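Local coordinates for antifreeze protein (Uncultured bacterium, PDB 6EIO) that binds ice through two of its faces and probably checks the growth of ice crystals, as antifreeze proteins do, at residues I28-A33 with T193-E198; N34-I39 with N84-D89; F137-L140 with S144-F147; R161-S166 with I174-S179. One frame throughout, in Å; residues are numbered along the deposited sequence.

Interaction 1: I28-A33 with T193-E198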
loop_
_atom_site.group_PDB
_atom_site.type_symbol
_atom_site.label_atom_id
_atom_site.label_comp_id
_atom_site.label_asym_id
_atom_site.label_seq_id
_atom_site.Cartn_x
_atom_site.Cartn_y
_atom_site.Cartn_z
ATOM N N ILE A 28 -0.481 -3.825 -11.792
ATOM C CA ILE A 28 -1.501 -2.780 -11.775
ATOM C C ILE A 28 -0.820 -1.464 -12.137
ATOM O O ILE A 28 0.006 -0.949 -11.374
ATOM C CB ILE A 28 -2.196 -2.688 -10.416
ATOM C CG1 ILE A 28 -2.952 -3.988 -10.171
ATOM C CG2 ILE A 28 -3.146 -1.479 -10.365
ATOM C CD1 ILE A 28 -3.472 -4.122 -8.780
ATOM N N THR A 29 -1.155 -0.910 -13.296
ATOM C CA THR A 29 -0.599 0.367 -13.727
ATOM C C THR A 29 -1.000 1.458 -12.743
ATOM O O THR A 29 -2.200 1.650 -12.509
ATOM C CB THR A 29 -1.190 0.678 -15.110
ATOM O OG1 THR A 29 -0.708 -0.271 -16.058
ATOM C CG2 THR A 29 -0.796 2.061 -15.576
ATOM N N LEU A 30 -0.022 2.186 -12.210
ATOM C CA LEU A 30 -0.257 3.312 -11.317
ATOM C C LEU A 30 -0.138 4.648 -12.028
ATOM O O LEU A 30 -0.414 5.692 -11.422
ATOM C CB LEU A 30 0.726 3.278 -10.140
ATOM C CG LEU A 30 0.684 2.001 -9.308
ATOM C CD1 LEU A 30 1.762 2.070 -8.231
ATOM C CD2 LEU A 30 -0.683 1.726 -8.689
ATOM N N GLY A 31 0.260 4.640 -13.291
ATOM C CA GLY A 31 0.332 5.882 -14.021
ATOM C C GLY A 31 1.218 6.903 -13.327
ATOM O O GLY A 31 2.339 6.612 -12.876
ATOM N N SER A 32 0.703 8.129 -13.255
ATOM C CA SER A 32 1.465 9.233 -12.698
ATOM C C SER A 32 1.634 9.144 -11.179
ATOM O O SER A 32 2.305 10.005 -10.604
ATOM C CB SER A 32 0.808 10.550 -13.133
ATOM O OG SER A 32 -0.522 10.614 -12.681
ATOM N N ALA A 33 1.084 8.118 -10.527
ATOM C CA ALA A 33 1.361 7.895 -9.121
ATOM C C ALA A 33 2.665 7.159 -8.882
ATOM O O ALA A 33 3.059 7.051 -7.721
ATOM C CB ALA A 33 0.209 7.149 -8.444
ATOM N N THR A 193 1.973 -1.395 -2.313
ATOM C CA THR A 193 1.184 -0.227 -2.667
ATOM C C THR A 193 -0.204 -0.375 -2.070
ATOM O O THR A 193 -0.941 -1.297 -2.439
ATOM C CB THR A 193 1.134 -0.069 -4.190
ATOM O OG1 THR A 193 2.430 0.248 -4.672
ATOM C CG2 THR A 193 0.192 1.047 -4.592
ATOM N N VAL A 194 -0.542 0.521 -1.154
ATOM C CA VAL A 194 -1.847 0.546 -0.491
ATOM C C VAL A 194 -2.689 1.612 -1.187
ATOM O O VAL A 194 -2.304 2.783 -1.195
ATOM C CB VAL A 194 -1.695 0.859 1.011
ATOM C CG1 VAL A 194 -3.062 0.901 1.670
ATOM C CG2 VAL A 194 -0.791 -0.165 1.680
ATOM N N ILE A 195 -3.808 1.208 -1.780
ATOM C CA ILE A 195 -4.710 2.133 -2.452
ATOM C C ILE A 195 -6.032 2.078 -1.707
ATOM O O ILE A 195 -6.764 1.089 -1.826
ATOM C CB ILE A 195 -4.910 1.827 -3.937
ATOM C CG1 ILE A 195 -3.601 1.454 -4.631
ATOM C CG2 ILE A 195 -5.570 3.038 -4.588
ATOM C CD1 ILE A 195 -3.770 1.105 -6.090
ATOM N N ALA A 196 -6.313 3.111 -0.918
ATOM C CA ALA A 196 -7.497 3.149 -0.075
ATOM C C ALA A 196 -8.506 4.144 -0.631
ATOM O O ALA A 196 -8.143 5.234 -1.100
ATOM C CB ALA A 196 -7.164 3.548 1.355
ATOM N N LEU A 197 -9.790 3.794 -0.542
ATOM C CA LEU A 197 -10.819 4.737 -0.957
ATOM C C LEU A 197 -10.842 5.959 -0.052
ATOM O O LEU A 197 -11.044 7.091 -0.523
ATOM C CB LEU A 197 -12.181 4.042 -0.943
ATOM C CG LEU A 197 -13.351 4.896 -1.449
ATOM C CD1 LEU A 197 -13.149 5.281 -2.911
ATOM C CD2 LEU A 197 -14.649 4.154 -1.270
ATOM N N GLU A 198 -10.692 5.730 1.254
ATOM C CA GLU A 198 -10.855 6.773 2.255
ATOM C C GLU A 198 -9.489 7.203 2.791
ATOM O O GLU A 198 -8.773 7.921 2.088
ATOM C CB GLU A 198 -11.877 6.349 3.322
ATOM C CG GLU A 198 -13.287 6.180 2.730
ATOM C CD GLU A 198 -13.941 7.488 2.241
ATOM O OE1 GLU A 198 -13.406 8.596 2.498
ATOM O OE2 GLU A 198 -15.014 7.393 1.607
#

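Interaction 2: N34-I39 with N84-D89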
loop_
_atom_site.group_PDB
_atom_site.type_symbol
_atom_site.label_atom_id
_atom_site.label_comp_id
_atom_site.label_asym_id
_atom_site.label_seq_id
_atom_site.Cartn_x
_atom_site.Cartn_y
_atom_site.Cartn_z
ATOM N N ASN A 34 3.363 6.666 -9.920
ATOM C CA ASN A 34 4.438 5.712 -9.641
ATOM C C ASN A 34 5.596 6.306 -8.837
ATOM O O ASN A 34 6.271 5.569 -8.113
ATOM C CB ASN A 34 4.977 5.011 -10.898
ATOM C CG ASN A 34 5.456 3.581 -10.585
ATOM O OD1 ASN A 34 4.649 2.725 -10.227
ATOM N ND2 ASN A 34 6.759 3.333 -10.685
ATOM N N ASN A 35 5.885 7.596 -8.988
ATOM C CA ASN A 35 7.008 8.195 -8.279
ATOM C C ASN A 35 6.610 8.855 -6.965
ATOM O O ASN A 35 7.469 9.448 -6.293
ATOM C CB ASN A 35 7.785 9.130 -9.222
ATOM C CG ASN A 35 8.460 8.356 -10.323
ATOM O OD1 ASN A 35 9.209 7.429 -10.049
ATOM N ND2 ASN A 35 8.259 8.758 -11.565
ATOM N N PHE A 36 5.342 8.731 -6.575
ATOM C CA PHE A 36 4.871 9.181 -5.274
ATOM C C PHE A 36 5.005 8.078 -4.233
ATOM O O PHE A 36 4.580 6.942 -4.461
ATOM C CB PHE A 36 3.395 9.574 -5.319
ATOM C CG PHE A 36 3.132 10.901 -5.993
ATOM C CD1 PHE A 36 3.133 12.062 -5.239
ATOM C CD2 PHE A 36 2.876 10.970 -7.360
ATOM C CE1 PHE A 36 2.886 13.285 -5.844
ATOM C CE2 PHE A 36 2.608 12.191 -7.956
ATOM C CZ PHE A 36 2.622 13.350 -7.194
ATOM N N ALA A 37 5.545 8.452 -3.067
ATOM C CA ALA A 37 5.453 7.601 -1.884
ATOM C C ALA A 37 4.112 7.742 -1.167
ATOM O O ALA A 37 3.649 6.769 -0.552
ATOM C CB ALA A 37 6.593 7.919 -0.923
ATOM N N VAL A 38 3.522 8.942 -1.187
ATOM C CA VAL A 38 2.309 9.240 -0.436
ATOM C C VAL A 38 1.437 10.163 -1.271
ATOM O O VAL A 38 1.939 11.163 -1.800
ATOM C CB VAL A 38 2.644 9.916 0.911
ATOM C CG1 VAL A 38 1.352 10.300 1.646
ATOM C CG2 VAL A 38 3.502 9.007 1.790
ATOM N N ILE A 39 0.146 9.844 -1.373
ATOM C CA ILE A 39 -0.857 10.722 -1.968
ATOM C C ILE A 39 -2.079 10.706 -1.063
ATOM O O ILE A 39 -2.466 9.644 -0.570
ATOM C CB ILE A 39 -1.299 10.258 -3.386
ATOM C CG1 ILE A 39 -0.126 10.317 -4.354
ATOM C CG2 ILE A 39 -2.504 11.062 -3.870
ATOM C CD1 ILE A 39 -0.430 9.843 -5.764
ATOM N N ASN A 84 -2.955 16.292 -9.782
ATOM C CA ASN A 84 -4.307 16.091 -10.280
ATOM C C ASN A 84 -4.374 14.857 -11.175
ATOM O O ASN A 84 -5.324 14.068 -11.098
ATOM C CB ASN A 84 -4.792 17.337 -11.016
ATOM C CG ASN A 84 -5.054 18.511 -10.076
ATOM O OD1 ASN A 84 -4.992 18.416 -8.854
ATOM N ND2 ASN A 84 -5.299 19.653 -10.681
ATOM N N GLN A 85 -3.367 14.664 -12.035
ATOM C CA GLN A 85 -3.350 13.468 -12.867
ATOM C C GLN A 85 -3.160 12.220 -12.007
ATOM O O GLN A 85 -3.753 11.164 -12.277
ATOM C CB GLN A 85 -2.268 13.551 -13.947
ATOM C CG GLN A 85 -2.355 12.404 -14.941
ATOM C CD GLN A 85 -3.641 12.414 -15.725
ATOM O OE1 GLN A 85 -4.009 13.442 -16.293
ATOM N NE2 GLN A 85 -4.329 11.285 -15.775
ATOM N N ALA A 86 -2.343 12.320 -10.957
ATOM C CA ALA A 86 -2.116 11.161 -10.106
ATOM C C ALA A 86 -3.405 10.725 -9.418
ATOM O O ALA A 86 -3.621 9.525 -9.236
ATOM C CB ALA A 86 -1.013 11.455 -9.095
ATOM N N LYS A 87 -4.278 11.661 -9.042
ATOM C CA LYS A 87 -5.567 11.246 -8.464
ATOM C C LYS A 87 -6.395 10.465 -9.469
ATOM O O LYS A 87 -7.000 9.441 -9.128
ATOM C CB LYS A 87 -6.383 12.433 -7.952
ATOM C CG LYS A 87 -5.728 13.254 -6.853
ATOM C CD LYS A 87 -5.237 12.463 -5.657
ATOM C CE LYS A 87 -6.319 11.602 -4.982
ATOM N NZ LYS A 87 -7.585 12.368 -4.710
ATOM N N LEU A 88 -6.448 10.937 -10.719
ATOM C CA LEU A 88 -7.167 10.196 -11.756
ATOM C C LEU A 88 -6.569 8.810 -11.917
ATOM O O LEU A 88 -7.286 7.815 -12.087
ATOM C CB LEU A 88 -7.099 10.953 -13.094
ATOM C CG LEU A 88 -7.783 12.318 -13.114
ATOM C CD1 LEU A 88 -7.442 13.056 -14.402
ATOM C CD2 LEU A 88 -9.292 12.175 -12.962
ATOM N N ASP A 89 -5.239 8.733 -11.873
ATOM C CA ASP A 89 -4.560 7.468 -12.125
ATOM C C ASP A 89 -4.689 6.502 -10.947
ATOM O O ASP A 89 -4.740 5.279 -11.173
ATOM C CB ASP A 89 -3.100 7.731 -12.518
ATOM C CG ASP A 89 -2.985 8.451 -13.854
ATOM O OD1 ASP A 89 -3.990 8.596 -14.581
ATOM O OD2 ASP A 89 -1.851 8.860 -14.174
#

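Interaction 3: F137-L140 with S144-F147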
loop_
_atom_site.group_PDB
_atom_site.type_symbol
_atom_site.label_atom_id
_atom_site.label_comp_id
_atom_site.label_asym_id
_atom_site.label_seq_id
_atom_site.Cartn_x
_atom_site.Cartn_y
_atom_site.Cartn_z
ATOM N N PHE A 137 5.031 -12.714 1.834
ATOM C CA PHE A 137 4.760 -12.882 0.411
ATOM C C PHE A 137 5.926 -13.659 -0.178
ATOM O O PHE A 137 7.074 -13.232 -0.052
ATOM C CB PHE A 137 4.613 -11.518 -0.259
ATOM C CG PHE A 137 3.335 -10.833 0.139
ATOM C CD1 PHE A 137 3.232 -10.096 1.305
ATOM C CD2 PHE A 137 2.223 -10.940 -0.651
ATOM C CE1 PHE A 137 2.026 -9.530 1.665
ATOM C CE2 PHE A 137 1.033 -10.348 -0.298
ATOM C CZ PHE A 137 0.927 -9.643 0.870
ATOM N N ASP A 138 5.628 -14.808 -0.782
ATOM C CA ASP A 138 6.654 -15.727 -1.260
ATOM C C ASP A 138 6.436 -15.935 -2.754
ATOM O O ASP A 138 5.401 -16.455 -3.174
ATOM C CB ASP A 138 6.583 -17.035 -0.473
ATOM C CG ASP A 138 7.782 -17.944 -0.677
ATOM O OD1 ASP A 138 8.307 -17.999 -1.819
ATOM O OD2 ASP A 138 8.162 -18.613 0.323
ATOM N N ALA A 139 7.398 -15.456 -3.553
ATOM C CA ALA A 139 7.305 -15.508 -5.008
ATOM C C ALA A 139 7.821 -16.818 -5.597
ATOM O O ALA A 139 7.829 -16.972 -6.821
ATOM C CB ALA A 139 8.033 -14.322 -5.646
ATOM N N LEU A 140 8.262 -17.755 -4.762
ATOM C CA LEU A 140 8.622 -19.099 -5.224
ATOM C C LEU A 140 9.736 -19.074 -6.267
ATOM O O LEU A 140 9.852 -20.003 -7.079
ATOM C CB LEU A 140 7.402 -19.867 -5.738
ATOM C CG LEU A 140 6.281 -20.041 -4.709
ATOM C CD1 LEU A 140 5.050 -20.615 -5.372
ATOM C CD2 LEU A 140 6.692 -20.880 -3.532
ATOM N N SER A 144 9.231 -11.692 -10.791
ATOM C CA SER A 144 8.183 -10.998 -11.537
ATOM C C SER A 144 6.785 -11.262 -10.989
ATOM O O SER A 144 5.830 -10.641 -11.452
ATOM C CB SER A 144 8.222 -11.375 -13.029
ATOM O OG SER A 144 7.643 -12.649 -13.265
ATOM N N ALA A 145 6.649 -12.152 -10.022
ATOM C CA ALA A 145 5.344 -12.501 -9.477
ATOM C C ALA A 145 4.600 -11.284 -8.939
ATOM O O ALA A 145 5.172 -10.439 -8.250
ATOM C CB ALA A 145 5.525 -13.488 -8.331
ATOM N N ILE A 146 3.293 -11.266 -9.182
ATOM C CA ILE A 146 2.396 -10.211 -8.730
ATOM C C ILE A 146 1.417 -10.771 -7.697
ATOM O O ILE A 146 0.918 -11.899 -7.829
ATOM C CB ILE A 146 1.631 -9.601 -9.929
ATOM C CG1 ILE A 146 2.589 -8.957 -10.940
ATOM C CG2 ILE A 146 0.557 -8.618 -9.470
ATOM C CD1 ILE A 146 3.296 -7.726 -10.449
ATOM N N PHE A 147 1.144 -9.957 -6.671
ATOM C CA PHE A 147 0.224 -10.283 -5.593
ATOM C C PHE A 147 -0.777 -9.143 -5.473
ATOM O O PHE A 147 -0.372 -8.000 -5.246
ATOM C CB PHE A 147 0.974 -10.429 -4.258
ATOM C CG PHE A 147 2.201 -11.318 -4.278
ATOM C CD1 PHE A 147 3.413 -10.839 -4.770
ATOM C CD2 PHE A 147 2.167 -12.606 -3.733
ATOM C CE1 PHE A 147 4.561 -11.625 -4.712
ATOM C CE2 PHE A 147 3.315 -13.370 -3.664
ATOM C CZ PHE A 147 4.506 -12.885 -4.167
#

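Interaction 4: R161-S166 with I174-S179. With SO4 (sulfate ion), chain C.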
loop_
_atom_site.group_PDB
_atom_site.type_symbol
_atom_site.label_atom_id
_atom_site.label_comp_id
_atom_site.label_asym_id
_atom_site.label_seq_id
_atom_site.Cartn_x
_atom_site.Cartn_y
_atom_site.Cartn_z
ATOM N N ARG A 161 4.007 -5.451 13.716
ATOM C CA ARG A 161 3.774 -6.464 12.690
ATOM C C ARG A 161 4.636 -6.175 11.465
ATOM O O ARG A 161 5.009 -5.027 11.196
ATOM C CB ARG A 161 2.311 -6.461 12.204
ATOM C CG ARG A 161 1.228 -6.681 13.250
ATOM C CD ARG A 161 1.472 -7.884 14.141
ATOM N NE ARG A 161 2.285 -7.520 15.307
ATOM C CZ ARG A 161 3.243 -8.265 15.835
ATOM N NH1 ARG A 161 3.546 -9.456 15.333
ATOM N NH2 ARG A 161 3.902 -7.806 16.889
ATOM N N LYS A 162 4.902 -7.228 10.677
ATOM C CA LYS A 162 5.740 -7.070 9.500
ATOM C C LYS A 162 5.108 -7.734 8.290
ATOM O O LYS A 162 4.491 -8.798 8.384
ATOM C CB LYS A 162 7.126 -7.681 9.704
ATOM C CG LYS A 162 7.798 -7.225 11.008
ATOM C CD LYS A 162 9.035 -8.027 11.341
ATOM C CE LYS A 162 9.544 -7.694 12.741
ATOM N NZ LYS A 162 10.660 -8.597 13.122
ATOM N N VAL A 163 5.334 -7.105 7.129
ATOM C CA VAL A 163 5.200 -7.730 5.820
ATOM C C VAL A 163 6.597 -8.142 5.383
ATOM O O VAL A 163 7.484 -7.290 5.245
ATOM C CB VAL A 163 4.568 -6.782 4.790
ATOM C CG1 VAL A 163 4.526 -7.467 3.429
ATOM C CG2 VAL A 163 3.167 -6.364 5.240
ATOM N N LEU A 164 6.781 -9.442 5.192
ATOM C CA LEU A 164 8.061 -10.027 4.844
ATOM C C LEU A 164 8.027 -10.535 3.403
ATOM O O LEU A 164 6.970 -10.898 2.883
ATOM C CB LEU A 164 8.390 -11.179 5.806
ATOM C CG LEU A 164 8.441 -10.772 7.278
ATOM C CD1 LEU A 164 8.627 -12.004 8.154
ATOM C CD2 LEU A 164 9.544 -9.750 7.543
ATOM N N LEU A 165 9.210 -10.581 2.795
ATOM C CA LEU A 165 9.397 -11.058 1.436
ATOM C C LEU A 165 10.268 -12.302 1.452
ATOM O O LEU A 165 11.320 -12.317 2.099
ATOM C CB LEU A 165 10.088 -9.989 0.581
ATOM C CG LEU A 165 9.383 -8.631 0.530
ATOM C CD1 LEU A 165 10.297 -7.615 -0.172
ATOM C CD2 LEU A 165 8.050 -8.700 -0.150
ATOM N N SER A 166 9.849 -13.314 0.698
ATOM C CA SER A 166 10.619 -14.529 0.518
ATOM C C SER A 166 10.548 -14.959 -0.938
ATOM O O SER A 166 9.677 -14.530 -1.697
ATOM C CB SER A 166 10.089 -15.673 1.401
ATOM O OG SER A 166 10.396 -15.484 2.762
ATOM N N ILE A 174 3.349 -5.940 -5.025
ATOM C CA ILE A 174 2.322 -6.247 -4.042
ATOM C C ILE A 174 1.369 -5.052 -3.975
ATOM O O ILE A 174 1.817 -3.912 -3.803
ATOM C CB ILE A 174 2.943 -6.516 -2.657
ATOM C CG1 ILE A 174 3.880 -7.723 -2.707
ATOM C CG2 ILE A 174 1.842 -6.697 -1.601
ATOM C CD1 ILE A 174 4.769 -7.838 -1.485
ATOM N N TYR A 175 0.070 -5.324 -4.083
ATOM C CA TYR A 175 -0.946 -4.283 -4.099
ATOM C C TYR A 175 -2.059 -4.644 -3.130
ATOM O O TYR A 175 -2.566 -5.777 -3.150
ATOM C CB TYR A 175 -1.538 -4.154 -5.486
ATOM C CG TYR A 175 -0.533 -3.934 -6.585
ATOM C CD1 TYR A 175 0.049 -5.017 -7.226
ATOM C CD2 TYR A 175 -0.182 -2.658 -6.997
ATOM C CE1 TYR A 175 0.925 -4.843 -8.266
ATOM C CE2 TYR A 175 0.704 -2.467 -8.036
ATOM C CZ TYR A 175 1.237 -3.579 -8.687
ATOM O OH TYR A 175 2.065 -3.465 -9.777
ATOM N N TRP A 176 -2.471 -3.663 -2.334
ATOM C CA TRP A 176 -3.545 -3.793 -1.358
ATOM C C TRP A 176 -4.624 -2.783 -1.744
ATOM O O TRP A 176 -4.408 -1.573 -1.619
ATOM C CB TRP A 176 -3.059 -3.474 0.060
ATOM C CG TRP A 176 -1.804 -4.144 0.510
ATOM C CD1 TRP A 176 -0.519 -3.749 0.235
ATOM C CD2 TRP A 176 -1.680 -5.279 1.395
ATOM N NE1 TRP A 176 0.383 -4.577 0.850
ATOM C CE2 TRP A 176 -0.298 -5.513 1.578
ATOM C CE3 TRP A 176 -2.593 -6.097 2.073
ATOM C CZ2 TRP A 176 0.181 -6.517 2.413
ATOM C CZ3 TRP A 176 -2.107 -7.107 2.897
ATOM C CH2 TRP A 176 -0.739 -7.309 3.054
ATOM N N GLN A 177 -5.776 -3.270 -2.206
ATOM C CA GLN A 177 -6.903 -2.418 -2.545
ATOM C C GLN A 177 -7.847 -2.418 -1.344
ATOM O O GLN A 177 -8.364 -3.470 -0.955
ATOM C CB GLN A 177 -7.584 -2.960 -3.813
ATOM C CG GLN A 177 -8.853 -2.207 -4.185
ATOM C CD GLN A 177 -10.095 -2.763 -3.529
ATOM O OE1 GLN A 177 -10.298 -3.985 -3.471
ATOM N NE2 GLN A 177 -10.931 -1.868 -3.014
ATOM N N VAL A 178 -8.043 -1.242 -0.750
ATOM C CA VAL A 178 -8.732 -1.105 0.522
ATOM C C VAL A 178 -9.998 -0.282 0.293
ATOM O O VAL A 178 -9.929 0.899 -0.071
ATOM C CB VAL A 178 -7.810 -0.451 1.561
ATOM C CG1 VAL A 178 -8.556 -0.217 2.877
ATOM C CG2 VAL A 178 -6.556 -1.280 1.776
ATOM N N SER A 179 -11.167 -0.899 0.523
ATOM C CA SER A 179 -12.418 -0.239 0.178
ATOM C C SER A 179 -12.840 0.814 1.189
ATOM O O SER A 179 -13.714 1.631 0.880
ATOM C CB SER A 179 -13.531 -1.269 -0.002
ATOM O OG SER A 179 -13.245 -2.185 -1.043
HETATM S S SO4 C . 14.210 -15.955 1.507
HETATM O O1 SO4 C . 13.555 -16.588 0.391
HETATM O O2 SO4 C . 13.302 -15.659 2.632
HETATM O O3 SO4 C . 15.295 -16.811 1.963
HETATM O O4 SO4 C . 14.771 -14.692 1.037
#

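Interaction 1: I28-A33 with T193-E198
Leu30, in the loop that leads into strand 36-40, meets Thr193 and Ile195 of strand 193-196 in a small, buried, largely apolar contact on the outside of the beta-helix wall. It hides about 113 Å² and contains no hydrogen bond between the two segments. The two methyls of Leu30 divide the work. Leu30 CD1 comes tip to tip with Thr193 and is shared by both of its branches, lying 4.1 Å from Thr193 CG2 and equally far from Thr193 OG1. Leu30 CD2 lies 4.1 Å from Ile195 CD1, the two chains meeting at a slant. With CG1 anti to its carbonyl carbon and the rest of the chain extended (chi2 178°), Ile195 carries CD1 out from the strand to meet the leucine. The hydrogen bond of the Thr193 hydroxyl goes to Arg211 NH1, and the arginine side chain also packs against Leu30. A turn follows directly, closed by Ala33 N to Leu30 O at 3.0 Å. The loop 28-33 thus lies between helix 81-99, touched by Ile28, Ser32 and Ala33, and the parallel wall in which strand 193-196 runs between strands 174-178 and 207-214.

Interaction 2: N34-I39 with N84-D89
Ile39 meets Ala86 and Lys87 of helix 81-99, and Phe36 meets Ala86. From its CB, Ile39 forks into two branches that find different partners. The short branch, Ile39 CG2, rests against the aliphatic part of Lys87, 3.6 Å from Lys87 CD and slightly farther from CE; the two side chains pass in opposite directions. The longer branch runs through CG1, anti to the carbonyl carbon, and continues straight (chi2 178°), which delivers Ile39 CD1 to within 3.7 Å of Ala86 CB. The same alanine methyl, Ala86 CB, is approached obliquely by the ring of Phe36, whose CE2 lies 3.9 Å away, so one small side chain lets both larger ones come close to the helix. The corner that the chain turns at Ala37 probably lets both Phe36 and Ile39 point there. Lys87 is bent at three successive bonds beyond CB, and the curl brings NZ to the carbonyl oxygens of Ser59 and Arg215, to which it is hydrogen-bonded. On the helix itself, Gln85 NE2 donates to Asp89 OD1 at 3.0 Å, the acceptor lying in the amide plane while the donor stands above the carboxylate plane. Strand 36-40, flanked by strands 55-58 and 207-214, is thereby covered by the first half of helix 81-99, with Ile82 touching Phe36 and Ile90 touching Ile39.

Interaction 3: F137-L140 with S144-F147
Phe137 covers one face of the Phe147 ring in two ways at once, with its own ring edge and with its CB. The rings form a T-shaped pair, planes at 86° and centroids 5.2 Å apart, in which Phe137 supplies the edge: its CD2 reaches down to 3.5 Å from Phe147 CD2. Phe137 CB stands over the same face, 4.2 Å from the centroid of the Phe147 ring, as a CH-pi contact. Phe147 holds CG anti to its carbonyl carbon (chi1 -49°), which sends the ring across to the other segment, where its rim abuts the backbone. There Phe147 CE2 lies 3.8 Å from Asp138 O, close to the ring plane, an approach that the slightly positive ring hydrogens would probably find favourable. These residues lie where the chain leaves strand 135-138 and turns into strand 147-151, which belongs to another wall of the beta-helix, so the aromatic pair fills the inside of a corner. Were Phe147 an alanine, the edge and CB of Phe137 would probably both lose the ring they lie against, and a gap would be likely to open beside the Asp138-Ala139 backbone. Farther along, the methyls of Ala139 and Ala145 meet, CB to CB, at 3.8 Å. The turn on the 137-140 side is an Asx turn: Asp138 OD1 accepts from Leu140 N at 3.0 Å, with an N-H...O angle of 153°. Ile174 of strand 174-178 touches both phenylalanine side chains.

Interaction 4: R161-S166 with I174-S179
Leu165 and Ile174 meet through single methyls, Leu165 CD2 lying 3.6 Å from Ile174 CD1. Beside them Val163 CG2 rests 4.1 Å from Trp176 CZ2, approaching the indole obliquely, while the two side chains pass in opposite directions. The leucine reaches across by its torsions: CG is anti to the carbonyl carbon and the chain is then extended (chi2 171°), carrying CD2 to Ile174. Phe137 is the second shell for most of this group, touching Val163 and Ile174 and setting its ring at about 80° to that of Trp176. Trp176 is fixed further by a hydrogen bond from NE1 to the carbonyl oxygen of Lys191, which satisfies its buried N-H, and by the ring of Phe190. On the far side of strand 174-178 the buried side chain of Gln177 packs on Tyr94, Ala97 and Ala98 of helix 81-99; Gln177 NE2 donates to Ser179 OG at 3.1 Å, the acceptor close to the amide plane, and Ser179 OG is bonded in turn to Ile151 O. At the end of strand 163-166, Ser166 OG donates to O2 of a sulfate ion at 2.9 Å, and Gly167 N also holds this ion, which probably came from the crystallisation liquor. The backbones are positioned by parallel neighbours: strand 163-166 pairs with 135-138, strand 174-178 with 147-151 and 193-196. Strands on different walls packing apolar side chains inward are typical of a beta-helix, here the right-handed one known for this ice-binding family, with the long helix 81-99 alongside.

In the fold
The contacts form two close pairs, joined to each other through interactions 1 and 4. In the first pair, with centres 7 Å apart, interaction 1 sets the loop before strand 36-40 against the beta-helix wall, and interaction 2 sets strand 36-40 of that wall against helix 81-99; Ser32 of the one is hydrogen-bonded to Asp89 of the other. Interactions 3 and 4, about 11 Å apart between centres, lie within the coils and share the pairing of strands 135-138 and 163-166. Strands 174-178 and 193-196, neighbours in one wall, make the join. Along the chain, interactions 2, 3 and 4 follow one another inside the span closed by interaction 1, so the N-terminal loop folds back onto coils that come much later in the sequence.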